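Long-range contact in GlcNAc-alpha-1,4-Gal-releasing endo-beta-galactosidase (Clostridium perfringens, PDB 1UPS), which probably hydrolyses internal beta-galactosidic bonds of glycans, releasing the disaccharide GlcNAc-alpha-1,4-Gal, and carries a bound calcium ion: residues 138-147 and 258-269. Numbering follows the deposited sequence.
Sequences SNTGGGGHQA and SGAHNDVWPKEW
Gln146 lies over one face of the Trp269 indole, its CB 3.7 Å from the centroid of the six-membered ring in a CH-pi contact. The chain then bends at chi2 (-105°), which carries the amide back past Trp269 CB, and OE1 takes an almost straight 2.8 Å bond from the backbone N of Ser138. Thr174 O holds the amide's other end through NE2, while the indole NE1 gives its N-H to Glu76 OE2. The Asn262 amide points at the start of the glycine run: ND2 gives one N-H to Thr140 O at 2.8 Å, with that oxygen lying in the amide plane, and OD1 accepts from Val264 N to close an Asx turn. Thr140 CG2 rests 4.0 Å from Val264 CG1; its OG1 is hydrogen-bonded to Ser138 OG and lies beside Lys267 CD. Lys267 NZ donates to Asn262 O, Val264 O and a water that also accepts from Asn262 N. At the far end Ser258 OG and His145 ND1 share a 2.7 Å hydrogen bond in the ring plane, while Gly144 N bonds to Ser258 O. The two loops pack together where strands 145-152 and 267-279 begin, joining the two antiparallel sheets of the beta-sandwich (jelly-roll) fold of glycoside hydrolase family 16.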
loop_
_atom_site.group_PDB
_atom_site.type_symbol
_atom_site.label_atom_id
_atom_site.label_comp_id
_atom_site.label_asym_id
_atom_site.label_seq_id
_atom_site.Cartn_x
_atom_site.Cartn_y
_atom_site.Cartn_z
ATOM N N SER A 138 7.715 0.102 -17.368
ATOM C CA SER A 138 7.763 -0.297 -18.769
ATOM C C SER A 138 6.990 0.646 -19.672
ATOM O O SER A 138 5.882 1.038 -19.336
ATOM C CB SER A 138 7.168 -1.700 -18.939
ATOM O OG SER A 138 7.213 -2.082 -20.317
ATOM N N ASN A 139 7.574 0.987 -20.829
ATOM C CA ASN A 139 6.858 1.776 -21.841
ATOM C C ASN A 139 6.374 0.935 -23.036
ATOM O O ASN A 139 5.984 1.484 -24.073
ATOM C CB ASN A 139 7.737 2.971 -22.319
ATOM C CG ASN A 139 8.922 2.541 -23.176
ATOM O OD1 ASN A 139 9.136 1.357 -23.445
ATOM N ND2 ASN A 139 9.714 3.539 -23.634
ATOM N N THR A 140 6.392 -0.396 -22.899
ATOM C CA THR A 140 6.038 -1.273 -24.037
ATOM C C THR A 140 4.560 -1.247 -24.384
ATOM O O THR A 140 4.180 -1.546 -25.530
ATOM C CB THR A 140 6.409 -2.754 -23.766
ATOM O OG1 THR A 140 5.754 -3.220 -22.568
ATOM C CG2 THR A 140 7.904 -2.923 -23.509
ATOM N N GLY A 141 3.728 -0.952 -23.384
ATOM C CA GLY A 141 2.298 -1.198 -23.482
ATOM C C GLY A 141 1.966 -2.678 -23.628
ATOM O O GLY A 141 2.824 -3.534 -23.399
ATOM N N GLY A 142 0.717 -2.969 -24.013
ATOM C CA GLY A 142 0.253 -4.346 -24.203
ATOM C C GLY A 142 0.119 -5.116 -22.890
ATOM O O GLY A 142 0.151 -4.522 -21.819
ATOM N N GLY A 143 -0.008 -6.441 -22.970
ATOM C CA GLY A 143 -0.189 -7.262 -21.769
ATOM C C GLY A 143 1.087 -7.450 -20.956
ATOM O O GLY A 143 2.189 -7.575 -21.510
ATOM N N GLY A 144 0.940 -7.475 -19.631
ATOM C CA GLY A 144 2.087 -7.604 -18.753
ATOM C C GLY A 144 2.033 -6.589 -17.624
ATOM O O GLY A 144 1.187 -5.683 -17.617
ATOM N N HIS A 145 2.922 -6.762 -16.655
ATOM C CA HIS A 145 3.031 -5.832 -15.532
ATOM C C HIS A 145 4.389 -5.965 -14.885
ATOM O O HIS A 145 5.102 -6.917 -15.154
ATOM C CB HIS A 145 1.888 -6.040 -14.503
ATOM C CG HIS A 145 1.981 -7.295 -13.676
ATOM N ND1 HIS A 145 1.581 -8.531 -14.138
ATOM C CD2 HIS A 145 2.340 -7.474 -12.381
ATOM C CE1 HIS A 145 1.711 -9.427 -13.169
ATOM N NE2 HIS A 145 2.175 -8.807 -12.089
ATOM N N GLN A 146 4.744 -4.998 -14.044
ATOM C CA GLN A 146 5.924 -5.134 -13.198
ATOM C C GLN A 146 5.436 -5.166 -11.760
ATOM O O GLN A 146 4.304 -4.762 -11.482
ATOM C CB GLN A 146 6.900 -3.965 -13.416
ATOM C CG GLN A 146 6.256 -2.570 -13.293
ATOM C CD GLN A 146 6.052 -1.923 -14.666
ATOM O OE1 GLN A 146 7.014 -1.764 -15.419
ATOM N NE2 GLN A 146 4.806 -1.593 -15.003
ATOM N N ALA A 147 6.276 -5.645 -10.845
ATOM C CA ALA A 147 5.843 -5.770 -9.456
ATOM C C ALA A 147 6.976 -5.605 -8.449
ATOM O O ALA A 147 8.087 -6.120 -8.648
ATOM C CB ALA A 147 5.124 -7.110 -9.239
ATOM N N SER A 258 -2.214 -10.286 -16.291
ATOM C CA SER A 258 -2.201 -8.909 -16.789
ATOM C C SER A 258 -2.181 -8.829 -18.309
ATOM O O SER A 258 -1.993 -7.750 -18.858
ATOM C CB SER A 258 -1.007 -8.127 -16.225
ATOM O OG SER A 258 0.204 -8.860 -16.396
ATOM N N GLY A 259 -2.341 -9.966 -18.994
ATOM C CA GLY A 259 -2.545 -9.933 -20.439
ATOM C C GLY A 259 -1.429 -10.507 -21.298
ATOM O O GLY A 259 -0.272 -10.561 -20.874
ATOM N N ALA A 260 -1.789 -10.917 -22.519
ATOM C CA ALA A 260 -0.829 -11.488 -23.466
ATOM C C ALA A 260 0.076 -10.380 -23.991
ATOM O O ALA A 260 -0.373 -9.234 -24.168
ATOM C CB ALA A 260 -1.579 -12.146 -24.641
ATOM N N HIS A 261 1.343 -10.716 -24.258
ATOM C CA HIS A 261 2.325 -9.749 -24.769
ATOM C C HIS A 261 1.864 -9.082 -26.063
ATOM O O HIS A 261 1.249 -9.738 -26.918
ATOM C CB HIS A 261 3.696 -10.419 -25.015
ATOM C CG HIS A 261 3.682 -11.506 -26.066
ATOM N ND1 HIS A 261 3.379 -12.819 -25.771
ATOM C CD2 HIS A 261 3.979 -11.481 -27.394
ATOM C CE1 HIS A 261 3.475 -13.553 -26.870
ATOM N NE2 HIS A 261 3.845 -12.770 -27.869
ATOM N N ASN A 262 2.162 -7.782 -26.209
ATOM C CA ASN A 262 2.144 -7.178 -27.549
ATOM C C ASN A 262 3.501 -7.430 -28.210
ATOM O O ASN A 262 4.313 -8.191 -27.673
ATOM C CB ASN A 262 1.775 -5.676 -27.511
ATOM C CG ASN A 262 2.897 -4.778 -26.935
ATOM O OD1 ASN A 262 3.997 -5.236 -26.596
ATOM N ND2 ASN A 262 2.593 -3.481 -26.811
ATOM N N ASP A 263 3.773 -6.771 -29.341
ATOM C CA ASP A 263 4.954 -7.121 -30.115
ATOM C C ASP A 263 6.162 -6.215 -29.871
ATOM O O ASP A 263 7.107 -6.238 -30.649
ATOM C CB ASP A 263 4.596 -7.217 -31.607
ATOM C CG ASP A 263 3.612 -8.340 -31.879
ATOM O OD1 ASP A 263 2.671 -8.152 -32.692
ATOM O OD2 ASP A 263 3.721 -9.457 -31.321
ATOM N N VAL A 264 6.138 -5.473 -28.758
ATOM C CA VAL A 264 7.259 -4.609 -28.372
ATOM C C VAL A 264 8.159 -5.296 -27.356
ATOM O O VAL A 264 7.722 -5.651 -26.247
ATOM C CB VAL A 264 6.758 -3.278 -27.777
ATOM C CG1 VAL A 264 7.957 -2.357 -27.442
ATOM C CG2 VAL A 264 5.810 -2.597 -28.768
ATOM N N TRP A 265 9.419 -5.484 -27.741
ATOM C CA TRP A 265 10.375 -6.219 -26.902
ATOM C C TRP A 265 11.682 -5.442 -26.715
ATOM O O TRP A 265 12.051 -4.611 -27.581
ATOM C CB TRP A 265 10.692 -7.569 -27.551
ATOM C CG TRP A 265 9.498 -8.494 -27.600
ATOM C CD1 TRP A 265 8.644 -8.685 -28.653
ATOM C CD2 TRP A 265 9.042 -9.361 -26.555
ATOM N NE1 TRP A 265 7.674 -9.604 -28.318
ATOM C CE2 TRP A 265 7.908 -10.052 -27.044
ATOM C CE3 TRP A 265 9.483 -9.627 -25.249
ATOM C CZ2 TRP A 265 7.193 -10.990 -26.265
ATOM C CZ3 TRP A 265 8.780 -10.564 -24.475
ATOM C CH2 TRP A 265 7.647 -11.237 -24.995
ATOM N N PRO A 266 12.413 -5.708 -25.634
ATOM C CA PRO A 266 12.010 -6.581 -24.514
ATOM C C PRO A 266 10.973 -5.922 -23.614
ATOM O O PRO A 266 10.790 -4.693 -23.712
ATOM C CB PRO A 266 13.304 -6.700 -23.694
ATOM C CG PRO A 266 14.388 -6.292 -24.639
ATOM C CD PRO A 266 13.783 -5.195 -25.470
ATOM N N LYS A 267 10.328 -6.703 -22.748
ATOM C CA LYS A 267 9.545 -6.100 -21.660
ATOM C C LYS A 267 10.557 -5.747 -20.580
ATOM O O LYS A 267 11.259 -6.631 -20.063
ATOM C CB LYS A 267 8.477 -7.055 -21.105
ATOM C CG LYS A 267 7.674 -7.853 -22.147
ATOM C CD LYS A 267 6.972 -6.943 -23.174
ATOM C CE LYS A 267 6.227 -7.829 -24.186
ATOM N NZ LYS A 267 5.594 -7.047 -25.309
ATOM N N GLU A 268 10.646 -4.465 -20.231
ATOM C CA GLU A 268 11.654 -4.063 -19.272
ATOM C C GLU A 268 11.237 -2.852 -18.469
ATOM O O GLU A 268 10.481 -2.005 -18.953
ATOM C CB GLU A 268 12.994 -3.802 -19.962
ATOM C CG GLU A 268 12.984 -2.798 -21.103
ATOM C CD GLU A 268 14.339 -2.754 -21.832
ATOM O OE1 GLU A 268 14.766 -1.672 -22.262
ATOM O OE2 GLU A 268 14.999 -3.808 -21.960
ATOM N N TRP A 269 11.747 -2.792 -17.245
ATOM C CA TRP A 269 11.647 -1.590 -16.411
ATOM C C TRP A 269 12.950 -1.320 -15.700
ATOM O O TRP A 269 13.880 -2.137 -15.760
ATOM C CB TRP A 269 10.490 -1.666 -15.405
ATOM C CG TRP A 269 10.586 -2.689 -14.263
ATOM C CD1 TRP A 269 11.059 -3.988 -14.311
ATOM C CD2 TRP A 269 10.135 -2.486 -12.927
ATOM N NE1 TRP A 269 10.935 -4.584 -13.070
ATOM C CE2 TRP A 269 10.365 -3.685 -12.206
ATOM C CE3 TRP A 269 9.553 -1.400 -12.253
ATOM C CZ2 TRP A 269 10.020 -3.830 -10.853
ATOM C CZ3 TRP A 269 9.221 -1.538 -10.910
ATOM C CH2 TRP A 269 9.449 -2.747 -10.225
HETATM O O HOH W 1 10.240 -0.198 -21.144
HETATM O O HOH W 2 11.924 -0.379 -23.230
HETATM O O HOH W 3 3.237 -6.275 -23.752
#